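Local coordinates for cobalamin biosynthesis protein CobN (Mycobacterium tuberculosis, PDB 7C6O) that probably serves as the large, catalytic subunit of the cobaltochelatase that inserts cobalt into the corrin ring during cobalamin biosynthesis, at residues 935-946 with 994-1005; 1024-1032 with 1043-1051. All coordinates share one frame; numbering follows the deposited sequence. Where two conformers were deposited one is given.

Contact 1: 935-946 with 994-1005; sequences DVTVRISGFFRD and RIFGSKPGTYGA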
loop_
_atom_site.group_PDB
_atom_site.type_symbol
_atom_site.label_atom_id
_atom_site.label_comp_id
_atom_site.label_asym_id
_atom_site.label_seq_id
_atom_site.Cartn_x
_atom_site.Cartn_y
_atom_site.Cartn_z
ATOM N N ASP A 935 0.463 -21.056 18.999
ATOM C CA ASP A 935 -0.568 -20.889 17.986
ATOM C C ASP A 935 -0.739 -19.410 17.656
ATOM O O ASP A 935 -0.544 -18.534 18.504
ATOM C CB ASP A 935 -1.892 -21.486 18.468
ATOM C CG ASP A 935 -2.771 -21.974 17.326
ATOM O OD1 ASP A 935 -2.414 -21.765 16.149
ATOM O OD2 ASP A 935 -3.824 -22.582 17.611
ATOM N N VAL A 936 -1.084 -19.127 16.404
ATOM C CA VAL A 936 -1.267 -17.754 15.947
ATOM C C VAL A 936 -2.545 -17.668 15.125
ATOM O O VAL A 936 -2.744 -18.454 14.193
ATOM C CB VAL A 936 -0.070 -17.247 15.115
ATOM C CG1 VAL A 936 -0.306 -15.803 14.683
ATOM C CG2 VAL A 936 1.227 -17.361 15.896
ATOM N N THR A 937 -3.408 -16.719 15.473
ATOM C CA THR A 937 -4.532 -16.317 14.638
ATOM C C THR A 937 -4.213 -14.953 14.048
ATOM O O THR A 937 -3.855 -14.025 14.781
ATOM C CB THR A 937 -5.838 -16.264 15.435
ATOM O OG1 THR A 937 -6.210 -17.589 15.833
ATOM C CG2 THR A 937 -6.955 -15.668 14.593
ATOM N N VAL A 938 -4.324 -14.837 12.729
ATOM C CA VAL A 938 -3.902 -13.646 11.999
ATOM C C VAL A 938 -5.130 -12.980 11.403
ATOM O O VAL A 938 -5.885 -13.611 10.653
ATOM C CB VAL A 938 -2.888 -13.984 10.896
ATOM C CG1 VAL A 938 -2.516 -12.729 10.117
ATOM C CG2 VAL A 938 -1.651 -14.636 11.490
ATOM N N ARG A 939 -5.323 -11.703 11.723
ATOM C CA ARG A 939 -6.275 -10.857 11.013
ATOM C C ARG A 939 -5.491 -10.004 10.022
ATOM O O ARG A 939 -4.743 -9.106 10.422
ATOM C CB ARG A 939 -7.077 -9.986 11.979
ATOM C CG ARG A 939 -7.923 -8.921 11.288
ATOM C CD ARG A 939 -8.866 -9.512 10.233
ATOM N NE ARG A 939 -9.624 -8.461 9.555
ATOM C CZ ARG A 939 -10.720 -7.895 10.051
ATOM N NH1 ARG A 939 -11.200 -8.289 11.223
ATOM N NH2 ARG A 939 -11.343 -6.938 9.372
ATOM N N ILE A 940 -5.646 -10.298 8.735
ATOM C CA ILE A 940 -5.048 -9.488 7.682
ATOM C C ILE A 940 -6.061 -8.435 7.262
ATOM O O ILE A 940 -7.274 -8.615 7.407
ATOM C CB ILE A 940 -4.601 -10.345 6.476
ATOM C CG1 ILE A 940 -5.797 -11.072 5.857
ATOM C CG2 ILE A 940 -3.506 -11.333 6.883
ATOM C CD1 ILE A 940 -5.454 -11.869 4.608
ATOM N N SER A 941 -5.562 -7.317 6.749
ATOM C CA SER A 941 -6.453 -6.319 6.187
ATOM C C SER A 941 -6.826 -6.704 4.759
ATOM O O SER A 941 -6.271 -7.636 4.171
ATOM C CB SER A 941 -5.801 -4.938 6.218
ATOM O OG SER A 941 -4.645 -4.905 5.401
ATOM N N GLY A 942 -7.796 -5.978 4.203
ATOM C CA GLY A 942 -8.128 -6.173 2.803
ATOM C C GLY A 942 -6.967 -5.844 1.885
ATOM O O GLY A 942 -6.720 -6.547 0.901
ATOM N N PHE A 943 -6.223 -4.780 2.199
ATOM C CA PHE A 943 -5.103 -4.417 1.339
ATOM C C PHE A 943 -3.967 -5.427 1.441
ATOM O O PHE A 943 -3.295 -5.707 0.442
ATOM C CB PHE A 943 -4.582 -3.021 1.667
ATOM C CG PHE A 943 -3.386 -2.638 0.847
ATOM C CD1 PHE A 943 -3.530 -2.310 -0.492
ATOM C CD2 PHE A 943 -2.114 -2.646 1.399
ATOM C CE1 PHE A 943 -2.432 -1.976 -1.261
ATOM C CE2 PHE A 943 -1.010 -2.317 0.634
ATOM C CZ PHE A 943 -1.169 -1.979 -0.698
ATOM N N PHE A 944 -3.715 -5.964 2.640
ATOM C CA PHE A 944 -2.702 -7.009 2.765
ATOM C C PHE A 944 -3.035 -8.190 1.865
ATOM O O PHE A 944 -2.156 -8.728 1.181
ATOM C CB PHE A 944 -2.575 -7.468 4.218
ATOM C CG PHE A 944 -1.427 -8.415 4.451
ATOM C CD1 PHE A 944 -0.197 -7.937 4.882
ATOM C CD2 PHE A 944 -1.572 -9.777 4.227
ATOM C CE1 PHE A 944 0.865 -8.798 5.090
ATOM C CE2 PHE A 944 -0.512 -10.646 4.432
ATOM C CZ PHE A 944 0.707 -10.154 4.868
ATOM N N ARG A 945 -4.301 -8.610 1.863
ATOM C CA ARG A 945 -4.759 -9.638 0.933
ATOM C C ARG A 945 -4.474 -9.247 -0.515
ATOM O O ARG A 945 -3.985 -10.069 -1.303
ATOM C CB ARG A 945 -6.252 -9.879 1.154
ATOM C CG ARG A 945 -6.984 -10.602 0.037
ATOM C CD ARG A 945 -8.465 -10.262 0.109
ATOM N NE ARG A 945 -8.713 -8.875 -0.278
ATOM C CZ ARG A 945 -9.783 -8.169 0.077
ATOM N NH1 ARG A 945 -10.720 -8.704 0.849
ATOM N NH2 ARG A 945 -9.909 -6.915 -0.339
ATOM N N ASP A 946 -4.752 -7.989 -0.875
ATOM C CA ASP A 946 -4.576 -7.531 -2.252
ATOM C C ASP A 946 -3.112 -7.554 -2.675
ATOM O O ASP A 946 -2.778 -8.009 -3.777
ATOM C CB ASP A 946 -5.117 -6.110 -2.408
ATOM C CG ASP A 946 -6.616 -6.029 -2.275
ATOM O OD1 ASP A 946 -7.265 -7.063 -2.003
ATOM O OD2 ASP A 946 -7.142 -4.911 -2.446
ATOM N N ARG A 994 -6.395 -20.340 10.142
ATOM C CA ARG A 994 -5.888 -19.331 11.073
ATOM C C ARG A 994 -5.919 -17.907 10.536
ATOM O O ARG A 994 -5.818 -16.972 11.341
ATOM C CB ARG A 994 -4.446 -19.660 11.488
ATOM C CG ARG A 994 -4.292 -20.915 12.330
ATOM C CD ARG A 994 -4.984 -20.772 13.673
ATOM N NE ARG A 994 -4.710 -21.910 14.549
ATOM C CZ ARG A 994 -5.388 -23.054 14.524
ATOM N NH1 ARG A 994 -6.384 -23.219 13.662
ATOM N NH2 ARG A 994 -5.069 -24.035 15.358
ATOM N N ILE A 995 -6.043 -17.694 9.230
ATOM C CA ILE A 995 -5.924 -16.372 8.628
ATOM C C ILE A 995 -7.316 -15.866 8.274
ATOM O O ILE A 995 -8.044 -16.506 7.505
ATOM C CB ILE A 995 -5.020 -16.404 7.387
ATOM C CG1 ILE A 995 -3.696 -17.099 7.710
ATOM C CG2 ILE A 995 -4.772 -14.989 6.873
ATOM C CD1 ILE A 995 -2.831 -17.345 6.499
ATOM N N PHE A 996 -7.682 -14.710 8.817
ATOM C CA PHE A 996 -8.978 -14.104 8.557
ATOM C C PHE A 996 -8.778 -12.682 8.048
ATOM O O PHE A 996 -7.753 -12.053 8.318
ATOM C CB PHE A 996 -9.854 -14.121 9.817
ATOM C CG PHE A 996 -10.077 -15.503 10.366
ATOM C CD1 PHE A 996 -11.168 -16.256 9.962
ATOM C CD2 PHE A 996 -9.179 -16.060 11.262
ATOM C CE1 PHE A 996 -11.368 -17.537 10.455
ATOM C CE2 PHE A 996 -9.371 -17.340 11.758
ATOM C CZ PHE A 996 -10.467 -18.077 11.355
ATOM N N GLY A 997 -9.752 -12.191 7.290
ATOM C CA GLY A 997 -9.635 -10.865 6.723
ATOM C C GLY A 997 -10.968 -10.322 6.258
ATOM O O GLY A 997 -12.020 -10.918 6.494
ATOM N N SER A 998 -10.902 -9.168 5.594
ATOM C CA SER A 998 -12.092 -8.535 5.044
ATOM C C SER A 998 -12.800 -9.469 4.068
ATOM O O SER A 998 -12.183 -10.341 3.452
ATOM C CB SER A 998 -11.721 -7.231 4.328
ATOM O OG SER A 998 -11.339 -6.222 5.249
ATOM N N LYS A 999 -14.111 -9.278 3.938
ATOM C CA LYS A 999 -14.875 -10.018 2.945
ATOM C C LYS A 999 -14.258 -9.810 1.564
ATOM O O LYS A 999 -13.839 -8.691 1.236
ATOM C CB LYS A 999 -16.337 -9.559 2.947
ATOM C CG LYS A 999 -17.238 -10.303 1.970
ATOM C CD LYS A 999 -18.697 -9.898 2.128
ATOM C CE LYS A 999 -19.594 -10.712 1.202
ATOM N NZ LYS A 999 -21.034 -10.343 1.323
ATOM N N PRO A 1000 -14.155 -10.862 0.748
ATOM C CA PRO A 1000 -13.600 -10.700 -0.600
ATOM C C PRO A 1000 -14.318 -9.597 -1.359
ATOM O O PRO A 1000 -15.543 -9.465 -1.292
ATOM C CB PRO A 1000 -13.833 -12.067 -1.251
ATOM C CG PRO A 1000 -13.916 -13.011 -0.118
ATOM C CD PRO A 1000 -14.523 -12.260 1.031
ATOM N N GLY A 1001 -13.538 -8.797 -2.076
ATOM C CA GLY A 1001 -14.072 -7.672 -2.800
ATOM C C GLY A 1001 -14.339 -6.443 -1.964
ATOM O O GLY A 1001 -14.864 -5.458 -2.499
ATOM N N THR A 1002 -14.012 -6.458 -0.668
ATOM C CA THR A 1002 -14.315 -5.366 0.250
ATOM C C THR A 1002 -13.105 -5.096 1.137
ATOM O O THR A 1002 -12.115 -5.835 1.124
ATOM C CB THR A 1002 -15.531 -5.675 1.136
ATOM O OG1 THR A 1002 -15.129 -6.521 2.221
ATOM C CG2 THR A 1002 -16.611 -6.376 0.350
ATOM N N TYR A 1003 -13.233 -4.053 1.962
ATOM C CA TYR A 1003 -12.167 -3.575 2.829
ATOM C C TYR A 1003 -12.748 -3.114 4.157
ATOM O O TYR A 1003 -13.955 -2.915 4.298
ATOM C CB TYR A 1003 -11.395 -2.431 2.154
ATOM C CG TYR A 1003 -10.854 -2.856 0.819
ATOM C CD1 TYR A 1003 -9.630 -3.497 0.731
ATOM C CD2 TYR A 1003 -11.591 -2.676 -0.348
ATOM C CE1 TYR A 1003 -9.139 -3.923 -0.474
ATOM C CE2 TYR A 1003 -11.104 -3.105 -1.568
ATOM C CZ TYR A 1003 -9.875 -3.728 -1.621
ATOM O OH TYR A 1003 -9.370 -4.162 -2.821
ATOM N N GLY A 1004 -11.867 -2.949 5.139
ATOM C CA GLY A 1004 -12.222 -2.354 6.410
ATOM C C GLY A 1004 -12.575 -3.377 7.478
ATOM O O GLY A 1004 -12.721 -4.575 7.229
ATOM N N ALA A 1005 -12.718 -2.866 8.706
ATOM C CA ALA A 1005 -13.084 -3.675 9.859
ATOM C C ALA A 1005 -14.442 -3.312 10.443
ATOM O O ALA A 1005 -14.933 -4.034 11.318
ATOM C CB ALA A 1005 -12.011 -3.564 10.953
HETATM O O HOH W 1 -13.669 -6.679 11.265
HETATM O O HOH W 2 -9.703 -6.197 7.131
HETATM O O HOH W 3 -8.809 -3.091 4.438
#
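Val938 and Arg939 pair with Ile995 and Phe996 as parallel neighbours in a mixed beta-sheet, through Val938 N to Arg994 O, Phe996 N to Val938 O and Ile940 N to Phe996 O. At the start of the pair Arg994 grips Asp935 side-on: NE reaches OD1 at 2.8 Å, nearly straight at 169°, while NH2 takes OD2 on its syn lone pair. The two flat groups are twisted 50° apart, and OD2 has a second partner in His977. On the face that carries Val938 and Ile995, Ile940 CG2 touches Ile995 CG2 at 3.9 Å.

Past the strands, Ser941 caps the helix starting at Gly942, and Arg945 reaches from that helix into the turn Lys999-Thr1002. Its chain bends at chi3, so that Gly942 CA lies over one face of the guanidinium. Asp946 OD2 also accepts a hydrogen bond from Gln600 NE2; its carboxylate stands almost perpendicular to the Tyr1003 ring, at 85°, and the modelled 2.4 Å from OD2 to Tyr1003 OH is too short to trust as an exact length. Four bonds near the guanidinium plane fix the rotation of Arg945: NE and NH2 share Asp946 OD1, while both end nitrogens converge on Thr1002 O, NH2 at 2.9 Å.

Contact 2: 1024-1032 with 1043-1051; sequences QVYTAWGGF and AIDDMNRQY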
loop_
_atom_site.group_PDB
_atom_site.type_symbol
_atom_site.label_atom_id
_atom_site.label_comp_id
_atom_site.label_asym_id
_atom_site.label_seq_id
_atom_site.Cartn_x
_atom_site.Cartn_y
_atom_site.Cartn_z
ATOM N N GLN A 1024 -20.362 -8.555 16.615
ATOM C CA GLN A 1024 -21.151 -8.849 15.422
ATOM C C GLN A 1024 -20.669 -8.036 14.227
ATOM O O GLN A 1024 -20.560 -8.561 13.112
ATOM C CB GLN A 1024 -22.636 -8.588 15.682
ATOM C CG GLN A 1024 -23.514 -8.861 14.468
ATOM C CD GLN A 1024 -24.995 -8.667 14.738
ATOM O OE1 GLN A 1024 -25.401 -8.328 15.851
ATOM N NE2 GLN A 1024 -25.814 -8.882 13.711
ATOM N N VAL A 1025 -20.378 -6.752 14.434
ATOM C CA VAL A 1025 -19.870 -5.931 13.338
ATOM C C VAL A 1025 -18.477 -6.396 12.932
ATOM O O VAL A 1025 -18.193 -6.592 11.745
ATOM C CB VAL A 1025 -19.885 -4.442 13.727
ATOM C CG1 VAL A 1025 -19.122 -3.615 12.697
ATOM C CG2 VAL A 1025 -21.323 -3.945 13.848
ATOM N N TYR A 1026 -17.588 -6.582 13.913
ATOM C CA TYR A 1026 -16.245 -7.079 13.620
ATOM C C TYR A 1026 -16.297 -8.381 12.832
ATOM O O TYR A 1026 -15.556 -8.560 11.859
ATOM C CB TYR A 1026 -15.468 -7.265 14.924
ATOM C CG TYR A 1026 -14.049 -7.765 14.761
ATOM C CD1 TYR A 1026 -13.772 -9.128 14.692
ATOM C CD2 TYR A 1026 -12.983 -6.877 14.699
ATOM C CE1 TYR A 1026 -12.475 -9.590 14.551
ATOM C CE2 TYR A 1026 -11.683 -7.329 14.562
ATOM C CZ TYR A 1026 -11.436 -8.686 14.488
ATOM O OH TYR A 1026 -10.145 -9.140 14.349
ATOM N N THR A 1027 -17.186 -9.295 13.227
ATOM C CA THR A 1027 -17.284 -10.586 12.555
ATOM C C THR A 1027 -17.943 -10.463 11.186
ATOM O O THR A 1027 -17.608 -11.220 10.268
ATOM C CB THR A 1027 -18.052 -11.568 13.440
ATOM O OG1 THR A 1027 -17.443 -11.607 14.738
ATOM C CG2 THR A 1027 -18.035 -12.966 12.845
ATOM N N ALA A 1028 -18.869 -9.515 11.024
ATOM C CA ALA A 1028 -19.503 -9.324 9.724
ATOM C C ALA A 1028 -18.519 -8.791 8.691
ATOM O O ALA A 1028 -18.681 -9.049 7.492
ATOM C CB ALA A 1028 -20.693 -8.375 9.851
ATOM N N TRP A 1029 -17.505 -8.049 9.129
ATOM C CA TRP A 1029 -16.527 -7.470 8.219
ATOM C C TRP A 1029 -15.255 -8.295 8.091
ATOM O O TRP A 1029 -14.541 -8.139 7.096
ATOM C CB TRP A 1029 -16.155 -6.050 8.673
ATOM C CG TRP A 1029 -17.243 -5.032 8.471
ATOM C CD1 TRP A 1029 -18.503 -5.061 8.996
ATOM C CD2 TRP A 1029 -17.158 -3.827 7.701
ATOM N NE1 TRP A 1029 -19.208 -3.952 8.597
ATOM C CE2 TRP A 1029 -18.406 -3.177 7.803
ATOM C CE3 TRP A 1029 -16.147 -3.231 6.939
ATOM C CZ2 TRP A 1029 -18.672 -1.966 7.165
ATOM C CZ3 TRP A 1029 -16.412 -2.025 6.311
ATOM C CH2 TRP A 1029 -17.665 -1.407 6.427
ATOM N N GLY A 1030 -14.959 -9.167 9.053
ATOM C CA GLY A 1030 -13.698 -9.886 9.040
ATOM C C GLY A 1030 -13.786 -11.381 9.279
ATOM O O GLY A 1030 -12.758 -12.040 9.470
ATOM N N GLY A 1031 -14.996 -11.936 9.260
ATOM C CA GLY A 1031 -15.174 -13.357 9.497
ATOM C C GLY A 1031 -15.021 -14.201 8.247
ATOM O O GLY A 1031 -15.891 -15.017 7.930
ATOM N N PHE A 1032 -13.907 -14.026 7.540
ATOM C CA PHE A 1032 -13.673 -14.675 6.256
ATOM C C PHE A 1032 -12.261 -15.238 6.229
ATOM O O PHE A 1032 -11.304 -14.541 6.579
ATOM C CB PHE A 1032 -13.904 -13.682 5.112
ATOM C CG PHE A 1032 -15.276 -13.077 5.130
ATOM C CD1 PHE A 1032 -15.530 -11.926 5.860
ATOM C CD2 PHE A 1032 -16.325 -13.690 4.461
ATOM C CE1 PHE A 1032 -16.802 -11.385 5.903
ATOM C CE2 PHE A 1032 -17.599 -13.152 4.500
ATOM C CZ PHE A 1032 -17.837 -11.999 5.221
ATOM N N ALA A 1043 -16.278 -17.928 7.306
ATOM C CA ALA A 1043 -15.846 -18.941 8.259
ATOM C C ALA A 1043 -16.052 -18.422 9.684
ATOM O O ALA A 1043 -15.132 -18.364 10.494
ATOM C CB ALA A 1043 -14.390 -19.325 8.007
ATOM N N ILE A 1044 -17.297 -18.045 9.990
ATOM C CA ILE A 1044 -17.605 -17.434 11.282
ATOM C C ILE A 1044 -17.365 -18.424 12.415
ATOM O O ILE A 1044 -16.774 -18.084 13.447
ATOM C CB ILE A 1044 -19.050 -16.908 11.294
ATOM C CG1 ILE A 1044 -19.192 -15.721 10.343
ATOM C CG2 ILE A 1044 -19.473 -16.523 12.707
ATOM C CD1 ILE A 1044 -20.600 -15.177 10.263
ATOM N N ASP A 1045 -17.827 -19.664 12.243
ATOM C CA ASP A 1045 -17.651 -20.662 13.293
ATOM C C ASP A 1045 -16.175 -20.961 13.524
ATOM O O ASP A 1045 -15.743 -21.138 14.669
ATOM C CB ASP A 1045 -18.420 -21.934 12.937
ATOM C CG ASP A 1045 -19.919 -21.772 13.106
ATOM O OD1 ASP A 1045 -20.341 -21.047 14.033
ATOM O OD2 ASP A 1045 -20.676 -22.369 12.314
ATOM N N ASP A 1046 -15.384 -21.013 12.449
ATOM C CA ASP A 1046 -13.948 -21.220 12.606
ATOM C C ASP A 1046 -13.288 -20.015 13.265
ATOM O O ASP A 1046 -12.383 -20.174 14.092
ATOM C CB ASP A 1046 -13.304 -21.507 11.252
ATOM C CG ASP A 1046 -13.677 -22.869 10.711
ATOM O OD1 ASP A 1046 -13.882 -23.792 11.525
ATOM O OD2 ASP A 1046 -13.766 -23.015 9.477
ATOM N N MET A 1047 -13.724 -18.801 12.917
ATOM C CA MET A 1047 -13.159 -17.619 13.560
ATOM C C MET A 1047 -13.448 -17.621 15.055
ATOM O O MET A 1047 -12.563 -17.318 15.865
ATOM C CB MET A 1047 -13.701 -16.342 12.917
ATOM C CG MET A 1047 -12.831 -15.118 13.182
ATOM S SD MET A 1047 -13.725 -13.557 13.103
ATOM C CE MET A 1047 -14.687 -13.658 14.609
ATOM N N ASN A 1048 -14.679 -17.970 15.441
ATOM C CA ASN A 1048 -15.038 -17.982 16.855
ATOM C C ASN A 1048 -14.232 -19.024 17.621
ATOM O O ASN A 1048 -13.786 -18.766 18.746
ATOM C CB ASN A 1048 -16.538 -18.233 17.017
ATOM C CG ASN A 1048 -17.384 -17.086 16.484
ATOM O OD1 ASN A 1048 -16.937 -15.942 16.430
ATOM N ND2 ASN A 1048 -18.614 -17.392 16.092
ATOM N N ARG A 1049 -14.035 -20.206 17.031
ATOM C CA ARG A 1049 -13.256 -21.240 17.705
ATOM C C ARG A 1049 -11.834 -20.766 17.984
ATOM O O ARG A 1049 -11.307 -20.985 19.081
ATOM C CB ARG A 1049 -13.243 -22.523 16.873
ATOM C CG ARG A 1049 -14.611 -23.165 16.711
ATOM C CD ARG A 1049 -14.534 -24.490 15.971
ATOM N NE ARG A 1049 -13.997 -25.550 16.816
ATOM C CZ ARG A 1049 -14.727 -26.259 17.673
ATOM N NH1 ARG A 1049 -16.025 -26.019 17.797
ATOM N NH2 ARG A 1049 -14.159 -27.207 18.405
ATOM N N GLN A 1050 -11.201 -20.108 17.010
ATOM C CA GLN A 1050 -9.823 -19.664 17.195
ATOM C C GLN A 1050 -9.738 -18.427 18.084
ATOM O O GLN A 1050 -8.819 -18.318 18.903
ATOM C CB GLN A 1050 -9.161 -19.396 15.841
ATOM C CG GLN A 1050 -9.336 -20.507 14.807
ATOM C CD GLN A 1050 -9.058 -21.897 15.359
ATOM O OE1 GLN A 1050 -8.172 -22.087 16.194
ATOM N NE2 GLN A 1050 -9.820 -22.880 14.888
ATOM N N TYR A 1051 -10.674 -17.484 17.941
ATOM C CA TYR A 1051 -10.627 -16.289 18.779
ATOM C C TYR A 1051 -10.849 -16.623 20.247
ATOM O O TYR A 1051 -10.275 -15.964 21.121
ATOM C CB TYR A 1051 -11.652 -15.255 18.306
ATOM C CG TYR A 1051 -11.125 -14.325 17.237
ATOM C CD1 TYR A 1051 -10.571 -14.831 16.069
ATOM C CD2 TYR A 1051 -11.184 -12.943 17.389
ATOM C CE1 TYR A 1051 -10.085 -13.994 15.083
ATOM C CE2 TYR A 1051 -10.701 -12.092 16.403
ATOM C CZ TYR A 1051 -10.152 -12.629 15.251
ATOM O OH TYR A 1051 -9.666 -11.809 14.255
HETATM O O HOH W 4 -18.021 -13.459 16.494
HETATM O O HOH W 5 -11.204 -11.209 11.671
#
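Thr1027 and Met1047 meet where helix 1019-1030 faces helix 1044-1051, a helix pair joined by a short antiparallel pair of strands, 1032-1034 and 1041-1042. The axes of the segments cross at 123° and come no closer than 10.8 Å; side chains fill the space between them, while the backbones meet at the Gly1031 end. There Ala1043 N donates an almost straight bond, 177°, to Gly1031 O; Gly1031 is the central residue of an inverse gamma turn. The tight part gathers round Met1047. With CG anti to the backbone N and a bend at chi3, its SD lies 3.9 Å from Gly1031 CA, and its CE comes to 3.4 Å from Thr1027 OG1.

Tyr1026 and Tyr1051 belong to this tight part: they come from opposite directions, bond OH to OH at 2.7 Å, and meet rim to rim with planes 59° apart. A buried water donates to Gly1030 O beside Tyr1051 OH. The solvent side is looser: Thr1027 CG2 meets Ile1044 CG2, and a water donates to both Thr1027 OG1 and Asn1048 OD1. Thr1027 OG1 also bonds to Ala1023 O within its own helix. Helix 1072-1089 packs on both tyrosines, and Tyr1051 rests on Thr937 and Arg939 of strand 935-940.

Following the chain, strand 935-940 runs into its helix, and a mostly helical passage of 47 residues leads back to strand 995-997; contact 1 closes that excursion as a parallel crossover. Contact 2 opens only afterwards, closing a much shorter loop of ten residues that holds the rest of strand 1032-1034 and strand 1041-1042. The two closures are therefore in series, neither nested nor crossed, yet their centres lie 11 Å apart. One sheet joins them: strand 995-997 pairs with 935-940 on one side and antiparallel with 1032-1034 on the other, where Gly997 N probably bonds to Phe1032 O. A cation-pi contact between Arg939 and Tyr1026 ties the sheet to helix 1019-1030.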